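PDB 6KD0: vibralactone Cyclase from Boreostereum vibrans, which probably catalyses the cyclization that forms the fused bicyclic beta-lactone of vibralactone, as a member of the alpha/beta hydrolase family. Local coordinates for residues V206-T211 against M276-D281; A216-Y221 against S260-P265. One frame throughout, in Å; residues are numbered along the deposited sequence.

Contact 1 (V206-T211 against M276-D281); sequences VQYPPT and MSCGWD
Val206 and Tyr208 grip Met276 through two backbone hydrogen bonds, the tight part of this contact, where the ends of parallel strands 203-207 and 273-278 run side by side. Met276 N gives a bond of 3.0 Å to Val206 O, and Tyr208 N returns one of 2.7 Å to Met276 O, with an N-H...O angle of 161°. Gln207 and Met276, bridged in register, send their side chains the same way from the sheet, with Gln207 CG 3.9 Å from Met276 SD; Phe326 of helix 321-338 packs against both. Gln207 OE1 accepts a hydrogen bond from Gln176.

The backbone pairing ends after Tyr208, and side chains alone bridge the widening gap. A chi1 of 42° wedges Tyr208 CG between its own N and C, bringing the CD2 flank of the ring to 3.7 Å from Cys278 SG. The sulfur lies 50° off the ring normal, an oblique sulfur-aromatic contact. The loose side, still buried, is at Asp281, with one approach, OD2 to Tyr208 CB at 3.9 Å; that oxygen is hydrogen-bonded to His311, and OD1 caps Leu283 N. With Ser177 on a probable nucleophile elbow, Asp281 and His311 fit a Ser-His-Asp catalytic triad, the acid following a strand as in alpha/beta hydrolases.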
loop_
_atom_site.group_PDB
_atom_site.type_symbol
_atom_site.label_atom_id
_atom_site.label_comp_id
_atom_site.label_asym_id
_atom_site.label_seq_id
_atom_site.Cartn_x
_atom_site.Cartn_y
_atom_site.Cartn_z
ATOM N N VAL A 206 5.022 2.091 -2.428
ATOM C CA VAL A 206 4.373 1.791 -1.155
ATOM C C VAL A 206 4.156 3.077 -0.370
ATOM O O VAL A 206 4.906 4.054 -0.494
ATOM C CB VAL A 206 5.150 0.750 -0.306
ATOM C CG1 VAL A 206 5.257 -0.573 -1.049
ATOM C CG2 VAL A 206 6.516 1.271 0.059
ATOM N N GLN A 207 3.111 3.071 0.448
ATOM C CA GLN A 207 2.806 4.199 1.317
ATOM C C GLN A 207 2.832 3.706 2.754
ATOM O O GLN A 207 2.052 2.819 3.115
ATOM C CB GLN A 207 1.439 4.807 0.982
ATOM C CG GLN A 207 1.223 5.116 -0.500
ATOM C CD GLN A 207 -0.239 5.378 -0.845
ATOM O OE1 GLN A 207 -1.135 4.683 -0.362
ATOM N NE2 GLN A 207 -0.488 6.370 -1.703
ATOM N N TYR A 208 3.723 4.288 3.565
ATOM C CA TYR A 208 3.838 4.110 5.014
ATOM C C TYR A 208 3.550 2.681 5.486
ATOM O O TYR A 208 2.680 2.493 6.337
ATOM C CB TYR A 208 2.925 5.134 5.734
ATOM C CG TYR A 208 1.525 5.380 5.154
ATOM C CD1 TYR A 208 0.474 4.515 5.419
ATOM C CD2 TYR A 208 1.250 6.501 4.359
ATOM C CE1 TYR A 208 -0.801 4.730 4.909
ATOM C CE2 TYR A 208 -0.028 6.719 3.833
ATOM C CZ TYR A 208 -1.048 5.835 4.118
ATOM O OH TYR A 208 -2.329 6.008 3.617
ATOM N N PRO A 209 4.268 1.663 4.994
ATOM C CA PRO A 209 3.989 0.249 5.404
ATOM C C PRO A 209 4.647 -0.109 6.724
ATOM O O PRO A 209 5.715 0.427 7.056
ATOM C CB PRO A 209 4.621 -0.571 4.264
ATOM C CG PRO A 209 5.811 0.293 3.853
ATOM C CD PRO A 209 5.267 1.720 3.905
ATOM N N PRO A 210 4.074 -1.048 7.485
ATOM C CA PRO A 210 4.881 -1.760 8.482
ATOM C C PRO A 210 5.879 -2.637 7.746
ATOM O O PRO A 210 5.619 -3.101 6.633
ATOM C CB PRO A 210 3.855 -2.597 9.265
ATOM C CG PRO A 210 2.685 -2.771 8.301
ATOM C CD PRO A 210 2.710 -1.606 7.342
ATOM N N THR A 211 7.068 -2.801 8.336
ATOM C CA THR A 211 8.117 -3.601 7.709
ATOM C C THR A 211 8.699 -4.667 8.616
ATOM O O THR A 211 9.378 -5.569 8.107
ATOM C CB THR A 211 9.266 -2.710 7.214
ATOM O OG1 THR A 211 9.908 -2.104 8.343
ATOM C CG2 THR A 211 8.733 -1.625 6.285
ATOM N N MET A 276 6.548 6.428 0.132
ATOM C CA MET A 276 5.859 7.601 0.650
ATOM C C MET A 276 5.681 7.434 2.148
ATOM O O MET A 276 5.181 6.403 2.597
ATOM C CB MET A 276 4.506 7.785 -0.034
ATOM C CG MET A 276 4.621 7.805 -1.526
ATOM S SD MET A 276 3.042 8.111 -2.307
ATOM C CE MET A 276 2.860 9.868 -1.994
ATOM N N SER A 277 6.069 8.449 2.911
ATOM C CA SER A 277 6.087 8.377 4.363
ATOM C C SER A 277 5.293 9.529 4.959
ATOM O O SER A 277 5.295 10.642 4.425
ATOM C CB SER A 277 7.522 8.411 4.891
ATOM O OG SER A 277 7.577 8.151 6.297
ATOM N N CYS A 278 4.621 9.257 6.072
ATOM C CA CYS A 278 3.981 10.292 6.874
ATOM C C CYS A 278 4.833 10.537 8.112
ATOM O O CYS A 278 5.301 9.584 8.751
ATOM C CB CYS A 278 2.558 9.894 7.269
ATOM S SG CYS A 278 1.441 9.832 5.857
ATOM N N GLY A 279 5.009 11.810 8.467
ATOM C CA GLY A 279 5.956 12.141 9.520
ATOM C C GLY A 279 5.470 11.792 10.912
ATOM O O GLY A 279 6.263 11.419 11.775
ATOM N N TRP A 280 4.172 11.930 11.165
ATOM C CA TRP A 280 3.630 11.810 12.517
ATOM C C TRP A 280 2.994 10.434 12.692
ATOM O O TRP A 280 1.777 10.289 12.747
ATOM C CB TRP A 280 2.617 12.922 12.764
ATOM C CG TRP A 280 2.216 13.139 14.196
ATOM C CD1 TRP A 280 2.637 12.446 15.302
ATOM C CD2 TRP A 280 1.290 14.126 14.671
ATOM N NE1 TRP A 280 2.033 12.952 16.435
ATOM C CE2 TRP A 280 1.201 13.982 16.071
ATOM C CE3 TRP A 280 0.520 15.111 14.044
ATOM C CZ2 TRP A 280 0.379 14.799 16.855
ATOM C CZ3 TRP A 280 -0.298 15.921 14.829
ATOM C CH2 TRP A 280 -0.356 15.757 16.213
ATOM N N ASP A 281 3.851 9.415 12.803
ATOM C CA ASP A 281 3.432 8.039 12.562
ATOM C C ASP A 281 4.404 7.117 13.287
ATOM O O ASP A 281 5.617 7.201 13.048
ATOM C CB ASP A 281 3.408 7.784 11.043
ATOM C CG ASP A 281 2.907 6.398 10.649
ATOM O OD1 ASP A 281 2.701 5.515 11.517
ATOM O OD2 ASP A 281 2.719 6.199 9.432
#

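Contact 2 (A216-Y221 against S260-P265); sequences AMPEEY and SPLLFP
Ala216 packs on Leu263, and Pro218 on both Leu262 and Leu263, in an apolar contact between two connecting segments of the alpha/beta hydrolase fold: 216-221 lies in the loop after strand 203-207, and the segment 260-265, with a 3-10 turn at 261-263, lies in the loop before strand 273-278. In the first shell, the two methyl branches of Leu263 divide the work. CD1 lies 3.6 Å from Ala216 CB, while CD2 reaches the proline ring at Pro218 CG, 3.8 Å away. In Leu263, chi1 (-55°) carries CG toward 216-221 and chi2 (-178°) spreads the two methyls over Ala216 and Pro218. Shortening this leucine to an alanine removes CG and both methyls and is likely to open a gap beside Ala216 CB and the Pro218 ring. Leu262 contributes its CD2, 4.1 Å from Pro218 CD. The same methyl meets Met217 SD at 4.0 Å, because bends along the side chain bring the thioether nearer although Met217 CB points away.

Further out, Leu263 N bonds to Ser260 O at 2.9 Å and closes the turn that carries both leucines. Leu262 also packs on Tyr290 and Leu293 of helix 284-296, and Leu293 touches Tyr221 as well. Within 216-221, Tyr221 N bonds back to Pro218 O at 2.9 Å. At the start of the turn, Ser260 OG is hydrogen-bonded to both Pro254 O and His213 N.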
loop_
_atom_site.group_PDB
_atom_site.type_symbol
_atom_site.label_atom_id
_atom_site.label_comp_id
_atom_site.label_asym_id
_atom_site.label_seq_id
_atom_site.Cartn_x
_atom_site.Cartn_y
_atom_site.Cartn_z
ATOM N N ALA A 216 11.077 -8.693 16.363
ATOM C CA ALA A 216 12.100 -9.182 15.446
ATOM C C ALA A 216 13.002 -8.081 14.901
ATOM O O ALA A 216 13.821 -8.357 14.020
ATOM C CB ALA A 216 11.449 -9.929 14.276
ATOM N N MET A 217 12.853 -6.846 15.374
ATOM C CA MET A 217 13.719 -5.763 14.936
ATOM C C MET A 217 15.171 -6.111 15.253
ATOM O O MET A 217 15.491 -6.401 16.413
ATOM C CB MET A 217 13.332 -4.464 15.632
ATOM C CG MET A 217 14.145 -3.269 15.214
ATOM S SD MET A 217 13.918 -2.887 13.475
ATOM C CE MET A 217 12.147 -2.604 13.415
ATOM N N PRO A 218 16.070 -6.099 14.271
ATOM C CA PRO A 218 17.463 -6.464 14.553
ATOM C C PRO A 218 18.076 -5.497 15.552
ATOM O O PRO A 218 17.844 -4.287 15.496
ATOM C CB PRO A 218 18.137 -6.376 13.182
ATOM C CG PRO A 218 17.021 -6.563 12.215
ATOM C CD PRO A 218 15.871 -5.831 12.840
ATOM N N GLU A 219 18.829 -6.062 16.500
ATOM C CA GLU A 219 19.394 -5.266 17.588
ATOM C C GLU A 219 20.145 -4.047 17.061
ATOM O O GLU A 219 19.970 -2.933 17.569
ATOM C CB GLU A 219 20.313 -6.138 18.448
ATOM C CG GLU A 219 20.617 -5.550 19.824
ATOM C CD GLU A 219 19.379 -5.401 20.695
ATOM O OE1 GLU A 219 18.504 -6.300 20.678
ATOM O OE2 GLU A 219 19.293 -4.380 21.411
ATOM N N GLU A 220 20.956 -4.232 16.019
ATOM C CA GLU A 220 21.794 -3.143 15.528
ATOM C C GLU A 220 20.984 -1.963 15.014
ATOM O O GLU A 220 21.535 -0.865 14.875
ATOM C CB GLU A 220 22.700 -3.634 14.404
ATOM C CG GLU A 220 21.924 -4.042 13.174
ATOM C CD GLU A 220 22.656 -5.031 12.311
ATOM O OE1 GLU A 220 23.561 -4.600 11.564
ATOM O OE2 GLU A 220 22.320 -6.235 12.376
ATOM N N TYR A 221 19.703 -2.163 14.707
ATOM C CA TYR A 221 18.863 -1.086 14.205
ATOM C C TYR A 221 17.885 -0.548 15.228
ATOM O O TYR A 221 17.120 0.362 14.894
ATOM C CB TYR A 221 18.064 -1.540 12.977
ATOM C CG TYR A 221 18.906 -2.031 11.835
ATOM C CD1 TYR A 221 20.013 -1.316 11.406
ATOM C CD2 TYR A 221 18.586 -3.206 11.176
ATOM C CE1 TYR A 221 20.782 -1.765 10.354
ATOM C CE2 TYR A 221 19.347 -3.667 10.124
ATOM C CZ TYR A 221 20.444 -2.942 9.716
ATOM O OH TYR A 221 21.212 -3.400 8.664
ATOM N N SER A 260 7.732 -10.187 8.250
ATOM C CA SER A 260 8.586 -9.017 8.432
ATOM C C SER A 260 9.457 -8.862 7.199
ATOM O O SER A 260 10.573 -9.403 7.161
ATOM C CB SER A 260 9.460 -9.184 9.675
ATOM O OG SER A 260 8.675 -9.278 10.835
ATOM N N PRO A 261 9.017 -8.123 6.178
ATOM C CA PRO A 261 9.799 -8.054 4.931
ATOM C C PRO A 261 11.171 -7.418 5.092
ATOM O O PRO A 261 12.034 -7.644 4.237
ATOM C CB PRO A 261 8.904 -7.226 3.999
ATOM C CG PRO A 261 7.980 -6.468 4.927
ATOM C CD PRO A 261 7.730 -7.416 6.063
ATOM N N LEU A 262 11.378 -6.593 6.128
ATOM C CA LEU A 262 12.704 -6.081 6.454
ATOM C C LEU A 262 13.744 -7.192 6.549
ATOM O O LEU A 262 14.926 -6.962 6.254
ATOM C CB LEU A 262 12.656 -5.317 7.781
ATOM C CG LEU A 262 13.893 -4.519 8.193
ATOM C CD1 LEU A 262 13.956 -3.215 7.388
ATOM C CD2 LEU A 262 13.863 -4.226 9.688
ATOM N N LEU A 263 13.322 -8.397 6.939
ATOM C CA LEU A 263 14.215 -9.490 7.306
ATOM C C LEU A 263 14.477 -10.495 6.177
ATOM O O LEU A 263 15.086 -11.543 6.432
ATOM C CB LEU A 263 13.646 -10.233 8.519
ATOM C CG LEU A 263 13.355 -9.338 9.730
ATOM C CD1 LEU A 263 12.833 -10.143 10.909
ATOM C CD2 LEU A 263 14.607 -8.545 10.138
ATOM N N PHE A 264 14.031 -10.227 4.956
ATOM C CA PHE A 264 14.500 -11.043 3.837
ATOM C C PHE A 264 16.024 -11.019 3.797
ATOM O O PHE A 264 16.634 -9.960 4.002
ATOM C CB PHE A 264 13.946 -10.548 2.499
ATOM C CG PHE A 264 12.585 -11.082 2.187
ATOM C CD1 PHE A 264 12.433 -12.344 1.645
ATOM C CD2 PHE A 264 11.452 -10.332 2.471
ATOM C CE1 PHE A 264 11.180 -12.848 1.361
ATOM C CE2 PHE A 264 10.189 -10.835 2.198
ATOM C CZ PHE A 264 10.052 -12.094 1.647
ATOM N N PRO A 265 16.667 -12.164 3.555
ATOM C CA PRO A 265 18.139 -12.197 3.524
ATOM C C PRO A 265 18.746 -11.223 2.533
ATOM O O PRO A 265 19.834 -10.691 2.783
ATOM C CB PRO A 265 18.445 -13.648 3.137
ATOM C CG PRO A 265 17.229 -14.420 3.566
ATOM C CD PRO A 265 16.063 -13.497 3.401
#

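Contacts 1 and 2 have centres about 17 Å apart, yet they meet through the backbone: Thr211 O lies 3.0 Å from Leu262 N, a probable hydrogen bond, and 3.2 Å from Pro261 CD. Segment 206-211 therefore runs from the central sheet to the turn of 260-265. Both segments of contact 2 fall in the 64-residue connection between those of contact 1. The centre of contact 1, which holds Asp281 of the probable triad, lies about 9 Å from the centre of the chain; that of contact 2, partly buried packing, lies about 20 Å from it. Helix 178-192 touches a segment of each contact: Leu184 meets Val206, Pro209 and Thr211, and also Pro261.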